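Intracellular protein transport protein USO1 (Saccharomyces cerevisiae S288c, PDB 6LSU) is a tethering protein required for transport from the endoplasmic reticulum to the Golgi complex, this chain being its globular head. Local coordinates at residues A[115-120]-A[256-261]; A[165-170]-A[208-213]; A[245-250]-A[305-310]; A[297-302]-A[349-354]. All coordinates share one frame; numbering follows the deposited sequence.

In the fold
All four contacts lie in the globular head, and every segment but 115-120 belongs to armadillo repeats 2 to 6. Contact 2, between helices 160-174 and 204-218, is buried and almost wholly apolar. Contact 1, mostly buried and without a hydrogen bond across it, lays a loop on helix 251-264 and ends at an exposed lysine; its Cys256 packs on Ile211 of contact 2 and its Leu257 on Thr309 of contact 3. Contacts 3 and 4 share helix 301-317: contact 3 is buried and pairs one hydrogen bond from an asparagine amide with a small apolar patch, whereas contact 4 is partly buried, largely loop against loop, with two hydrogen bonds, a proline on a tryptophan and a long salt bridge at its outer edge.

Contact 1 of 4, residues A[115-120]-A[256-261]; sequences GKYPSP and CLSLIN
Ser258 meets the loop 115-120 at Gly115, where its OG lies 3.4 Å from Gly115 CA, and at the ring of Tyr117, whose CE1 is 3.7 Å from the same oxygen. The hydroxyl is thus lodged between a glycine backbone and an aromatic ring. It approaches that ring obliquely, while Tyr117 OH passes on beside the serine, 3.9 Å from Ser258 CB. The loop chain comes close here, with Gly115 CA 5.5 Å from Ser258 CA. Across the two segments no hydrogen bond is made, so this end of the contact rests on van der Waals packing.

The other end is looser. Lys116 is exposed, and its chain runs toward the helix until NZ stands 4.2 Å from Asn261 OD1, a polar approach too long to count as a bond. Farther along, the loop turns away from residues 256-261, and Ser119 and Pro120 are poorly ordered.

The loop follows helix 103-112 and crosses one side of helix 251-264, which belongs to armadillo repeat 4. On its other sides this helix is enclosed by its neighbours: Cys256 and Leu259 pack on helices 233-244 and 204-218, while Leu257 and Ile260 meet Thr309 and Ile313 of helix 301-317.

Contact 2 of 4, residues A[165-170]-A[208-213]; sequences YTIQLL and DEAILL
The two helical segments run nearly parallel, their axes 23° apart and 9.6 Å from each other at closest, with Ile167 and Ala210 the nearest residues along the backbone. This is packing between successive armadillo repeats: helix 160-174 of repeat 2 lies beside helix 204-218 of repeat 3.

Ile167 projects into the interface with its two branches divided. CG2, anti to the backbone N, reaches Glu209 CG at 3.4 Å and also touches Leu213 CB, while CD1 on the other branch meets Ala210 CB at 4.2 Å. Glu209 packs here through its aliphatic stem, which bends at chi2 (60°), and Gln168 CG comes against the same stem from the side, the two chains crossing at about a right angle. The carboxylate has its partner outside these segments, OE1 being hydrogen-bonded to Ser107 OG. Trp155 packs against both Ile167 and Leu170. At the far end of the interface the fork of Leu213 straddles Leu170 CB, with CD1 at 3.9 Å and CD2 at 4.0 Å from that carbon. An alanine in place of Leu213 would take away both methyls and is likely to open a gap beside Leu170, whose own CD1 lies 4.1 Å from Leu213 CD2.

Contact 3 of 4, residues A[245-250]-A[305-310]; sequences GGLRGS and VNINTA
Asn306 and Ile307, adjacent on helix 301-317, meet the turn 245-250 in two different ways, one with an amide and the other with a hydrocarbon branch. The amide of Asn306 is directed at the turn's backbone. With CG anti to the carbonyl carbon (chi1 -72°), the group is turned toward the turn, and ND2 gives a hydrogen bond of 3.2 Å to Leu247 O, bent to 153° at the hydrogen. The carbonyl oxygen lies near the plane of the amide, but the donor sits above the carbonyl plane, 37° out of it. Gly249 O is also close, 3.3 Å from ND2. A second bond, from Gln302 NE2 to Asn306 OD1, holds the other end of the amide and so helps fix which way the group is turned. A leucine in place of Asn306 would probably leave Leu247 O without this donor and Gln302 NE2 without one of its acceptors.

The turn joins helices 233-244 and 251-264 within armadillo repeat 4. Gly245 ends the first with a Schellman motif, and a short 3-10 segment at 247-248 leads on to Ser250 at the N-cap position of the second. Helix 301-317, from repeat 5, packs against this corner.

Beside the amide, the side chains of Leu247 and Ile307 lie at a slant to one another, Leu247 CD2 being 3.7 Å from Ile307 CD1. Pro290 touches both.

Contact 4 of 4, residues A[297-302]-A[349-354]; sequences FFWNDQ and NIPKKV
Asn349 is tied to the segment 297-302 by two hydrogen bonds, one to Phe297 and one from Trp299, which hold the two loops together. Asn349 ND2 gives the straighter one, 2.9 Å to Phe297 O at 168°, in the carbonyl plane and on a lone pair. Coming back the other way, Trp299 NE1 donates to Asn349 O over 3.0 Å; this bond is more bent, and its donor stands above the carbonyl plane. Asn349 therefore uses both its side-chain amide and its backbone carbonyl, with CG anti to the backbone N (chi1 177°) carrying the amide across to Phe297.

The indole is held between two residues. Pro351 CD sits over the centre of one face in a CH-pi contact, 3.3 Å from the centroid of the five-membered ring, while Phe297 CD2 lies against the opposite face nearer the rim. Ile350 CD1 adds a touch at Trp299 CZ2, 3.9 Å away. At the outer margin Asp301 OD1 and Lys353 NZ form a long salt bridge of 3.9 Å.

Both segments lead into helices, 301-317 and 354-366, which belong to armadillo repeats 5 and 6. The contact thus joins the inter-helix loops of consecutive repeats, an arrangement that fits the regular stacking of an armadillo solenoid.

Contact 1 of 4, residues A[115-120]-A[256-261]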
loop_
_atom_site.group_PDB
_atom_site.type_symbol
_atom_site.label_atom_id
_atom_site.label_comp_id
_atom_site.label_asym_id
_atom_site.label_seq_id
_atom_site.Cartn_x
_atom_site.Cartn_y
_atom_site.Cartn_z
ATOM N N GLY A 115 7.689 -2.251 12.925
ATOM C CA GLY A 115 7.953 -1.485 11.691
ATOM C C GLY A 115 7.930 -2.375 10.467
ATOM O O GLY A 115 7.673 -3.585 10.634
ATOM N N LYS A 116 8.171 -1.781 9.292
ATOM C CA LYS A 116 8.254 -2.456 7.965
ATOM C C LYS A 116 9.679 -2.237 7.480
ATOM O O LYS A 116 10.090 -1.069 7.313
ATOM C CB LYS A 116 7.224 -1.920 6.955
ATOM C CG LYS A 116 5.757 -2.008 7.380
ATOM C CD LYS A 116 5.357 -0.996 8.448
ATOM C CE LYS A 116 4.118 -1.365 9.244
ATOM N NZ LYS A 116 3.939 -0.464 10.412
ATOM N N TYR A 117 10.434 -3.323 7.354
ATOM C CA TYR A 117 11.895 -3.250 7.122
ATOM C C TYR A 117 12.198 -3.906 5.776
ATOM O O TYR A 117 11.302 -4.537 5.202
ATOM C CB TYR A 117 12.600 -3.743 8.392
ATOM C CG TYR A 117 12.822 -2.611 9.364
ATOM C CD1 TYR A 117 11.793 -2.167 10.182
ATOM C CD2 TYR A 117 14.035 -1.921 9.384
ATOM C CE1 TYR A 117 11.973 -1.085 11.029
ATOM C CE2 TYR A 117 14.233 -0.843 10.236
ATOM C CZ TYR A 117 13.190 -0.431 11.060
ATOM O OH TYR A 117 13.272 0.599 11.942
ATOM N N PRO A 118 13.412 -3.696 5.188
ATOM C CA PRO A 118 13.764 -4.292 3.899
ATOM C C PRO A 118 13.731 -5.820 4.008
ATOM O O PRO A 118 14.773 -6.375 4.415
ATOM C CB PRO A 118 15.215 -3.868 3.608
ATOM C CG PRO A 118 15.511 -2.770 4.601
ATOM C CD PRO A 118 14.557 -2.971 5.772
ATOM N N SER A 119 12.567 -6.415 3.673
ATOM C CA SER A 119 12.227 -7.858 3.849
ATOM C C SER A 119 13.356 -8.698 3.259
ATOM O O SER A 119 13.903 -9.567 3.942
ATOM C CB SER A 119 10.869 -8.239 3.246
ATOM O OG SER A 119 9.903 -7.205 3.399
ATOM N N PRO A 120 13.782 -8.420 2.000
ATOM C CA PRO A 120 14.911 -9.137 1.407
ATOM C C PRO A 120 16.125 -9.092 2.354
ATOM O O PRO A 120 16.651 -10.139 2.683
ATOM C CB PRO A 120 15.169 -8.403 0.073
ATOM C CG PRO A 120 13.855 -7.703 -0.248
ATOM C CD PRO A 120 13.249 -7.374 1.101
ATOM N N CYS A 256 13.935 5.899 12.107
ATOM C CA CYS A 256 13.369 7.260 12.278
ATOM C C CYS A 256 12.036 7.343 11.556
ATOM O O CYS A 256 11.013 7.673 12.266
ATOM C CB CYS A 256 14.317 8.330 11.765
ATOM S SG CYS A 256 15.714 8.576 12.877
ATOM N N LEU A 257 12.003 6.969 10.265
ATOM C CA LEU A 257 10.737 7.014 9.484
ATOM C C LEU A 257 9.700 6.075 10.132
ATOM O O LEU A 257 8.537 6.451 10.257
ATOM C CB LEU A 257 11.013 6.686 8.007
ATOM C CG LEU A 257 11.935 7.673 7.288
ATOM C CD1 LEU A 257 12.574 7.023 6.079
ATOM C CD2 LEU A 257 11.181 8.932 6.916
ATOM N N SER A 258 10.122 4.887 10.531
ATOM C CA SER A 258 9.243 3.831 11.086
ATOM C C SER A 258 8.608 4.367 12.378
ATOM O O SER A 258 7.405 4.124 12.644
ATOM C CB SER A 258 10.028 2.602 11.341
ATOM O OG SER A 258 9.313 1.485 10.876
ATOM N N LEU A 259 9.410 5.082 13.174
ATOM C CA LEU A 259 8.918 5.695 14.424
ATOM C C LEU A 259 7.956 6.849 14.075
ATOM O O LEU A 259 6.830 6.885 14.633
ATOM C CB LEU A 259 10.104 6.139 15.297
ATOM C CG LEU A 259 9.709 6.949 16.520
ATOM C CD1 LEU A 259 8.727 6.155 17.376
ATOM C CD2 LEU A 259 10.936 7.385 17.306
ATOM N N ILE A 260 8.310 7.730 13.137
ATOM C CA ILE A 260 7.338 8.771 12.691
ATOM C C ILE A 260 6.039 8.086 12.280
ATOM O O ILE A 260 4.967 8.647 12.567
ATOM C CB ILE A 260 7.896 9.641 11.558
ATOM C CG1 ILE A 260 9.156 10.381 11.950
ATOM C CG2 ILE A 260 6.826 10.632 11.092
ATOM C CD1 ILE A 260 9.623 11.375 10.858
ATOM N N ASN A 261 6.124 6.936 11.628
ATOM C CA ASN A 261 4.931 6.221 11.137
ATOM C C ASN A 261 4.097 5.783 12.338
ATOM O O ASN A 261 2.898 6.041 12.312
ATOM C CB ASN A 261 5.331 5.069 10.200
ATOM C CG ASN A 261 4.134 4.372 9.598
ATOM O OD1 ASN A 261 3.379 3.713 10.326
ATOM N ND2 ASN A 261 3.957 4.541 8.300
#

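Contact 2 of 4, residues A[165-170]-A[208-213]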
loop_
_atom_site.group_PDB
_atom_site.type_symbol
_atom_site.label_atom_id
_atom_site.label_comp_id
_atom_site.label_asym_id
_atom_site.label_seq_id
_atom_site.Cartn_x
_atom_site.Cartn_y
_atom_site.Cartn_z
ATOM N N TYR A 165 22.874 -0.354 28.020
ATOM C CA TYR A 165 22.418 -1.665 28.532
ATOM C C TYR A 165 20.976 -1.542 29.051
ATOM O O TYR A 165 20.150 -2.467 28.880
ATOM C CB TYR A 165 23.310 -2.146 29.655
ATOM C CG TYR A 165 24.622 -2.756 29.253
ATOM C CD1 TYR A 165 24.741 -3.573 28.152
ATOM C CD2 TYR A 165 25.730 -2.599 30.064
ATOM C CE1 TYR A 165 25.961 -4.161 27.812
ATOM C CE2 TYR A 165 26.937 -3.203 29.771
ATOM C CZ TYR A 165 27.066 -3.970 28.623
ATOM O OH TYR A 165 28.261 -4.570 28.337
ATOM N N THR A 166 20.634 -0.388 29.589
ATOM C CA THR A 166 19.276 -0.137 30.156
ATOM C C THR A 166 18.231 -0.106 29.030
ATOM O O THR A 166 17.194 -0.782 29.146
ATOM C CB THR A 166 19.337 1.121 31.013
ATOM O OG1 THR A 166 20.299 0.855 32.029
ATOM C CG2 THR A 166 18.007 1.481 31.616
ATOM N N ILE A 167 18.507 0.660 27.979
ATOM C CA ILE A 167 17.684 0.748 26.739
ATOM C C ILE A 167 17.479 -0.670 26.213
ATOM O O ILE A 167 16.349 -1.075 25.985
ATOM C CB ILE A 167 18.356 1.626 25.665
ATOM C CG1 ILE A 167 18.425 3.087 26.096
ATOM C CG2 ILE A 167 17.595 1.500 24.364
ATOM C CD1 ILE A 167 19.138 3.990 25.110
ATOM N N GLN A 168 18.574 -1.410 26.043
ATOM C CA GLN A 168 18.541 -2.775 25.472
ATOM C C GLN A 168 17.682 -3.676 26.354
ATOM O O GLN A 168 16.862 -4.441 25.754
ATOM C CB GLN A 168 19.958 -3.314 25.296
ATOM C CG GLN A 168 20.687 -2.586 24.193
ATOM C CD GLN A 168 22.153 -2.958 24.059
ATOM O OE1 GLN A 168 22.885 -3.139 25.024
ATOM N NE2 GLN A 168 22.601 -3.025 22.817
ATOM N N LEU A 169 17.814 -3.587 27.689
ATOM C CA LEU A 169 17.080 -4.488 28.617
ATOM C C LEU A 169 15.584 -4.202 28.492
ATOM O O LEU A 169 14.805 -5.157 28.362
ATOM C CB LEU A 169 17.578 -4.325 30.058
ATOM C CG LEU A 169 16.996 -5.322 31.064
ATOM C CD1 LEU A 169 17.221 -6.761 30.616
ATOM C CD2 LEU A 169 17.593 -5.085 32.441
ATOM N N LEU A 170 15.219 -2.927 28.460
ATOM C CA LEU A 170 13.820 -2.476 28.232
ATOM C C LEU A 170 13.271 -2.930 26.882
ATOM O O LEU A 170 12.049 -3.232 26.823
ATOM C CB LEU A 170 13.790 -0.951 28.331
ATOM C CG LEU A 170 13.854 -0.475 29.778
ATOM C CD1 LEU A 170 13.829 1.044 29.836
ATOM C CD2 LEU A 170 12.697 -1.082 30.590
ATOM N N ASP A 208 20.621 5.876 18.564
ATOM C CA ASP A 208 20.146 4.834 17.611
ATOM C C ASP A 208 19.270 3.828 18.362
ATOM O O ASP A 208 18.067 3.624 17.955
ATOM C CB ASP A 208 21.338 4.181 16.915
ATOM C CG ASP A 208 22.141 5.106 15.997
ATOM O OD1 ASP A 208 21.792 6.285 15.827
ATOM O OD2 ASP A 208 23.125 4.599 15.430
ATOM N N GLU A 209 19.797 3.275 19.474
ATOM C CA GLU A 209 19.012 2.293 20.274
ATOM C C GLU A 209 17.699 2.900 20.779
ATOM O O GLU A 209 16.682 2.176 20.807
ATOM C CB GLU A 209 19.773 1.755 21.467
ATOM C CG GLU A 209 19.408 0.317 21.737
ATOM C CD GLU A 209 19.733 -0.583 20.554
ATOM O OE1 GLU A 209 19.080 -1.645 20.400
ATOM O OE2 GLU A 209 20.665 -0.217 19.809
ATOM N N ALA A 210 17.686 4.182 21.116
ATOM C CA ALA A 210 16.523 4.853 21.722
ATOM C C ALA A 210 15.392 4.996 20.694
ATOM O O ALA A 210 14.249 5.104 21.128
ATOM C CB ALA A 210 16.938 6.203 22.290
ATOM N N ILE A 211 15.699 5.121 19.391
ATOM C CA ILE A 211 14.675 5.153 18.292
ATOM C C ILE A 211 13.906 3.837 18.270
ATOM O O ILE A 211 12.676 3.890 18.209
ATOM C CB ILE A 211 15.340 5.432 16.927
ATOM C CG1 ILE A 211 16.152 6.726 16.973
ATOM C CG2 ILE A 211 14.256 5.509 15.834
ATOM C CD1 ILE A 211 16.994 6.957 15.771
ATOM N N LEU A 212 14.607 2.698 18.404
ATOM C CA LEU A 212 14.052 1.329 18.474
ATOM C C LEU A 212 13.144 1.204 19.700
ATOM O O LEU A 212 12.055 0.645 19.516
ATOM C CB LEU A 212 15.194 0.316 18.487
ATOM C CG LEU A 212 15.995 0.280 17.189
ATOM C CD1 LEU A 212 17.092 -0.747 17.222
ATOM C CD2 LEU A 212 15.061 -0.002 16.016
ATOM N N LEU A 213 13.547 1.696 20.879
ATOM C CA LEU A 213 12.760 1.483 22.126
ATOM C C LEU A 213 11.533 2.387 21.974
ATOM O O LEU A 213 10.369 1.972 22.278
ATOM C CB LEU A 213 13.615 1.790 23.361
ATOM C CG LEU A 213 12.879 1.799 24.704
ATOM C CD1 LEU A 213 12.273 0.448 25.000
ATOM C CD2 LEU A 213 13.779 2.216 25.878
#

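Contact 3 of 4, residues A[245-250]-A[305-310]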
loop_
_atom_site.group_PDB
_atom_site.type_symbol
_atom_site.label_atom_id
_atom_site.label_comp_id
_atom_site.label_asym_id
_atom_site.label_seq_id
_atom_site.Cartn_x
_atom_site.Cartn_y
_atom_site.Cartn_z
ATOM N N GLY A 245 22.126 11.421 6.345
ATOM C CA GLY A 245 22.181 11.470 4.874
ATOM C C GLY A 245 20.844 11.251 4.206
ATOM O O GLY A 245 20.840 10.871 3.039
ATOM N N GLY A 246 19.738 11.466 4.908
ATOM C CA GLY A 246 18.391 11.387 4.321
ATOM C C GLY A 246 18.093 9.994 3.793
ATOM O O GLY A 246 18.484 8.983 4.424
ATOM N N LEU A 247 17.439 9.918 2.644
ATOM C CA LEU A 247 17.122 8.635 1.969
ATOM C C LEU A 247 18.375 7.759 1.901
ATOM O O LEU A 247 18.233 6.493 2.009
ATOM C CB LEU A 247 16.568 8.926 0.578
ATOM C CG LEU A 247 15.052 8.786 0.435
ATOM C CD1 LEU A 247 14.292 9.156 1.702
ATOM C CD2 LEU A 247 14.549 9.581 -0.748
ATOM N N ARG A 248 19.559 8.372 1.766
ATOM C CA ARG A 248 20.834 7.608 1.677
ATOM C C ARG A 248 21.319 7.146 3.055
ATOM O O ARG A 248 22.267 6.377 3.095
ATOM C CB ARG A 248 21.877 8.422 0.914
ATOM C CG ARG A 248 21.509 8.582 -0.555
ATOM C CD ARG A 248 22.441 9.476 -1.331
ATOM N NE ARG A 248 21.889 10.826 -1.395
ATOM C CZ ARG A 248 22.026 11.666 -2.416
ATOM N NH1 ARG A 248 22.711 11.320 -3.494
ATOM N NH2 ARG A 248 21.463 12.860 -2.360
ATOM N N GLY A 249 20.695 7.542 4.168
ATOM C CA GLY A 249 20.896 6.807 5.436
ATOM C C GLY A 249 20.541 5.335 5.246
ATOM O O GLY A 249 19.936 4.958 4.206
ATOM N N SER A 250 20.934 4.459 6.133
ATOM C CA SER A 250 20.474 3.070 5.986
ATOM C C SER A 250 19.423 2.819 7.076
ATOM O O SER A 250 18.339 3.537 7.002
ATOM C CB SER A 250 21.642 2.122 5.888
ATOM O OG SER A 250 22.250 1.928 7.150
ATOM N N VAL A 305 12.878 1.189 0.406
ATOM C CA VAL A 305 12.066 1.047 1.646
ATOM C C VAL A 305 11.981 2.402 2.348
ATOM O O VAL A 305 10.917 2.700 2.831
ATOM C CB VAL A 305 12.654 -0.016 2.586
ATOM C CG1 VAL A 305 11.828 -0.149 3.891
ATOM C CG2 VAL A 305 12.771 -1.370 1.913
ATOM N N ASN A 306 13.059 3.198 2.391
ATOM C CA ASN A 306 13.039 4.492 3.118
ATOM C C ASN A 306 11.992 5.345 2.381
ATOM O O ASN A 306 11.047 5.859 2.990
ATOM C CB ASN A 306 14.418 5.148 3.241
ATOM C CG ASN A 306 15.358 4.448 4.213
ATOM O OD1 ASN A 306 14.968 3.560 4.964
ATOM N ND2 ASN A 306 16.616 4.877 4.198
ATOM N N ILE A 307 12.109 5.462 1.068
ATOM C CA ILE A 307 11.223 6.436 0.381
ATOM C C ILE A 307 9.788 5.922 0.538
ATOM O O ILE A 307 8.863 6.765 0.655
ATOM C CB ILE A 307 11.606 6.723 -1.077
ATOM C CG1 ILE A 307 10.951 8.027 -1.564
ATOM C CG2 ILE A 307 11.292 5.558 -2.024
ATOM C CD1 ILE A 307 11.641 8.637 -2.808
ATOM N N ASN A 308 9.570 4.603 0.512
ATOM C CA ASN A 308 8.197 4.096 0.472
ATOM C C ASN A 308 7.597 4.394 1.852
ATOM O O ASN A 308 6.381 4.716 1.970
ATOM C CB ASN A 308 8.187 2.627 0.048
ATOM C CG ASN A 308 8.076 2.395 -1.449
ATOM O OD1 ASN A 308 7.860 3.308 -2.259
ATOM N ND2 ASN A 308 8.245 1.147 -1.846
ATOM N N THR A 309 8.396 4.190 2.902
ATOM C CA THR A 309 7.969 4.537 4.274
ATOM C C THR A 309 7.624 6.040 4.330
ATOM O O THR A 309 6.516 6.395 4.873
ATOM C CB THR A 309 9.014 4.131 5.302
ATOM O OG1 THR A 309 9.392 2.762 5.104
ATOM C CG2 THR A 309 8.461 4.289 6.719
ATOM N N ALA A 310 8.489 6.901 3.788
ATOM C CA ALA A 310 8.196 8.347 3.660
ATOM C C ALA A 310 6.846 8.613 2.951
ATOM O O ALA A 310 6.033 9.382 3.469
ATOM C CB ALA A 310 9.358 9.036 2.977
#

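Contact 4 of 4, residues A[297-302]-A[349-354]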
loop_
_atom_site.group_PDB
_atom_site.type_symbol
_atom_site.label_atom_id
_atom_site.label_comp_id
_atom_site.label_asym_id
_atom_site.label_seq_id
_atom_site.Cartn_x
_atom_site.Cartn_y
_atom_site.Cartn_z
ATOM N N PHE A 297 20.843 9.537 -8.764
ATOM C CA PHE A 297 20.546 8.890 -7.471
ATOM C C PHE A 297 20.686 7.361 -7.596
ATOM O O PHE A 297 20.185 6.725 -8.570
ATOM C CB PHE A 297 19.170 9.304 -6.986
ATOM C CG PHE A 297 18.888 8.857 -5.576
ATOM C CD1 PHE A 297 19.267 9.648 -4.492
ATOM C CD2 PHE A 297 18.274 7.643 -5.334
ATOM C CE1 PHE A 297 18.935 9.277 -3.203
ATOM C CE2 PHE A 297 18.000 7.258 -4.041
ATOM C CZ PHE A 297 18.325 8.061 -2.982
ATOM N N PHE A 298 21.424 6.788 -6.631
ATOM C CA PHE A 298 21.747 5.348 -6.586
ATOM C C PHE A 298 20.690 4.634 -5.750
ATOM O O PHE A 298 20.428 5.006 -4.608
ATOM C CB PHE A 298 23.124 5.078 -6.011
ATOM C CG PHE A 298 23.348 3.598 -5.871
ATOM C CD1 PHE A 298 23.423 2.805 -7.005
ATOM C CD2 PHE A 298 23.398 2.995 -4.618
ATOM C CE1 PHE A 298 23.617 1.439 -6.887
ATOM C CE2 PHE A 298 23.533 1.621 -4.502
ATOM C CZ PHE A 298 23.664 0.853 -5.637
ATOM N N TRP A 299 20.039 3.661 -6.372
ATOM C CA TRP A 299 18.844 2.977 -5.841
ATOM C C TRP A 299 19.292 1.590 -5.386
ATOM O O TRP A 299 20.142 0.998 -6.037
ATOM C CB TRP A 299 17.713 2.946 -6.868
ATOM C CG TRP A 299 16.917 4.225 -6.928
ATOM C CD1 TRP A 299 16.911 5.123 -7.951
ATOM C CD2 TRP A 299 16.000 4.749 -5.932
ATOM N NE1 TRP A 299 16.050 6.131 -7.677
ATOM C CE2 TRP A 299 15.510 5.965 -6.427
ATOM C CE3 TRP A 299 15.601 4.348 -4.663
ATOM C CZ2 TRP A 299 14.604 6.761 -5.721
ATOM C CZ3 TRP A 299 14.716 5.127 -3.947
ATOM C CH2 TRP A 299 14.229 6.321 -4.468
ATOM N N ASN A 300 18.836 1.204 -4.191
ATOM C CA ASN A 300 19.015 -0.121 -3.571
ATOM C C ASN A 300 17.817 -0.350 -2.666
ATOM O O ASN A 300 17.018 0.574 -2.534
ATOM C CB ASN A 300 20.324 -0.187 -2.804
ATOM C CG ASN A 300 20.375 0.697 -1.571
ATOM O OD1 ASN A 300 19.353 1.013 -0.925
ATOM N ND2 ASN A 300 21.589 1.031 -1.185
ATOM N N ASP A 301 17.717 -1.539 -2.100
ATOM C CA ASP A 301 16.531 -2.030 -1.371
ATOM C C ASP A 301 16.294 -1.136 -0.153
ATOM O O ASP A 301 15.179 -0.822 0.160
ATOM C CB ASP A 301 16.743 -3.494 -0.993
ATOM C CG ASP A 301 16.486 -4.452 -2.139
ATOM O OD1 ASP A 301 15.504 -4.228 -2.865
ATOM O OD2 ASP A 301 17.266 -5.376 -2.321
ATOM N N GLN A 302 17.346 -0.669 0.497
ATOM C CA GLN A 302 17.177 0.165 1.703
ATOM C C GLN A 302 16.564 1.522 1.311
ATOM O O GLN A 302 15.591 2.015 2.029
ATOM C CB GLN A 302 18.496 0.299 2.438
ATOM C CG GLN A 302 18.353 0.998 3.774
ATOM C CD GLN A 302 17.321 0.307 4.635
ATOM O OE1 GLN A 302 17.526 -0.816 5.057
ATOM N NE2 GLN A 302 16.223 0.970 4.970
ATOM N N ASN A 349 14.473 7.794 -13.424
ATOM C CA ASN A 349 15.367 6.989 -12.540
ATOM C C ASN A 349 14.629 6.743 -11.218
ATOM O O ASN A 349 15.001 7.353 -10.231
ATOM C CB ASN A 349 16.722 7.671 -12.364
ATOM C CG ASN A 349 17.636 6.934 -11.418
ATOM O OD1 ASN A 349 17.859 5.739 -11.598
ATOM N ND2 ASN A 349 18.169 7.654 -10.427
ATOM N N ILE A 350 13.546 5.952 -11.275
ATOM C CA ILE A 350 12.713 5.542 -10.110
ATOM C C ILE A 350 12.420 4.048 -10.205
ATOM O O ILE A 350 11.858 3.608 -11.223
ATOM C CB ILE A 350 11.401 6.319 -10.057
ATOM C CG1 ILE A 350 11.638 7.806 -9.827
ATOM C CG2 ILE A 350 10.471 5.704 -9.009
ATOM C CD1 ILE A 350 12.248 8.136 -8.512
ATOM N N PRO A 351 12.761 3.245 -9.174
ATOM C CA PRO A 351 12.407 1.833 -9.147
ATOM C C PRO A 351 10.903 1.513 -9.312
ATOM O O PRO A 351 10.101 2.260 -8.903
ATOM C CB PRO A 351 12.903 1.395 -7.756
ATOM C CG PRO A 351 14.093 2.335 -7.491
ATOM C CD PRO A 351 13.543 3.656 -7.998
ATOM N N LYS A 352 10.602 0.389 -9.969
ATOM C CA LYS A 352 9.259 -0.165 -10.242
ATOM C C LYS A 352 8.468 -0.280 -8.936
ATOM O O LYS A 352 7.287 -0.020 -8.923
ATOM C CB LYS A 352 9.396 -1.531 -10.917
ATOM C CG LYS A 352 10.108 -1.448 -12.267
ATOM C CD LYS A 352 10.230 -2.750 -13.050
ATOM C CE LYS A 352 10.917 -2.526 -14.390
ATOM N NZ LYS A 352 11.172 -3.803 -15.117
ATOM N N LYS A 353 9.103 -0.687 -7.859
ATOM C CA LYS A 353 8.410 -0.807 -6.555
ATOM C C LYS A 353 8.043 0.572 -5.995
ATOM O O LYS A 353 7.145 0.625 -5.104
ATOM C CB LYS A 353 9.332 -1.409 -5.502
ATOM C CG LYS A 353 9.645 -2.878 -5.652
ATOM C CD LYS A 353 9.657 -3.562 -4.301
ATOM C CE LYS A 353 10.461 -4.842 -4.299
ATOM N NZ LYS A 353 11.911 -4.539 -4.237
ATOM N N VAL A 354 8.713 1.644 -6.449
ATOM C CA VAL A 354 8.418 3.011 -5.941
ATOM C C VAL A 354 7.299 3.657 -6.730
ATOM O O VAL A 354 6.435 4.230 -6.028
ATOM C CB VAL A 354 9.663 3.896 -5.878
ATOM C CG1 VAL A 354 9.277 5.299 -5.438
ATOM C CG2 VAL A 354 10.690 3.280 -4.952
#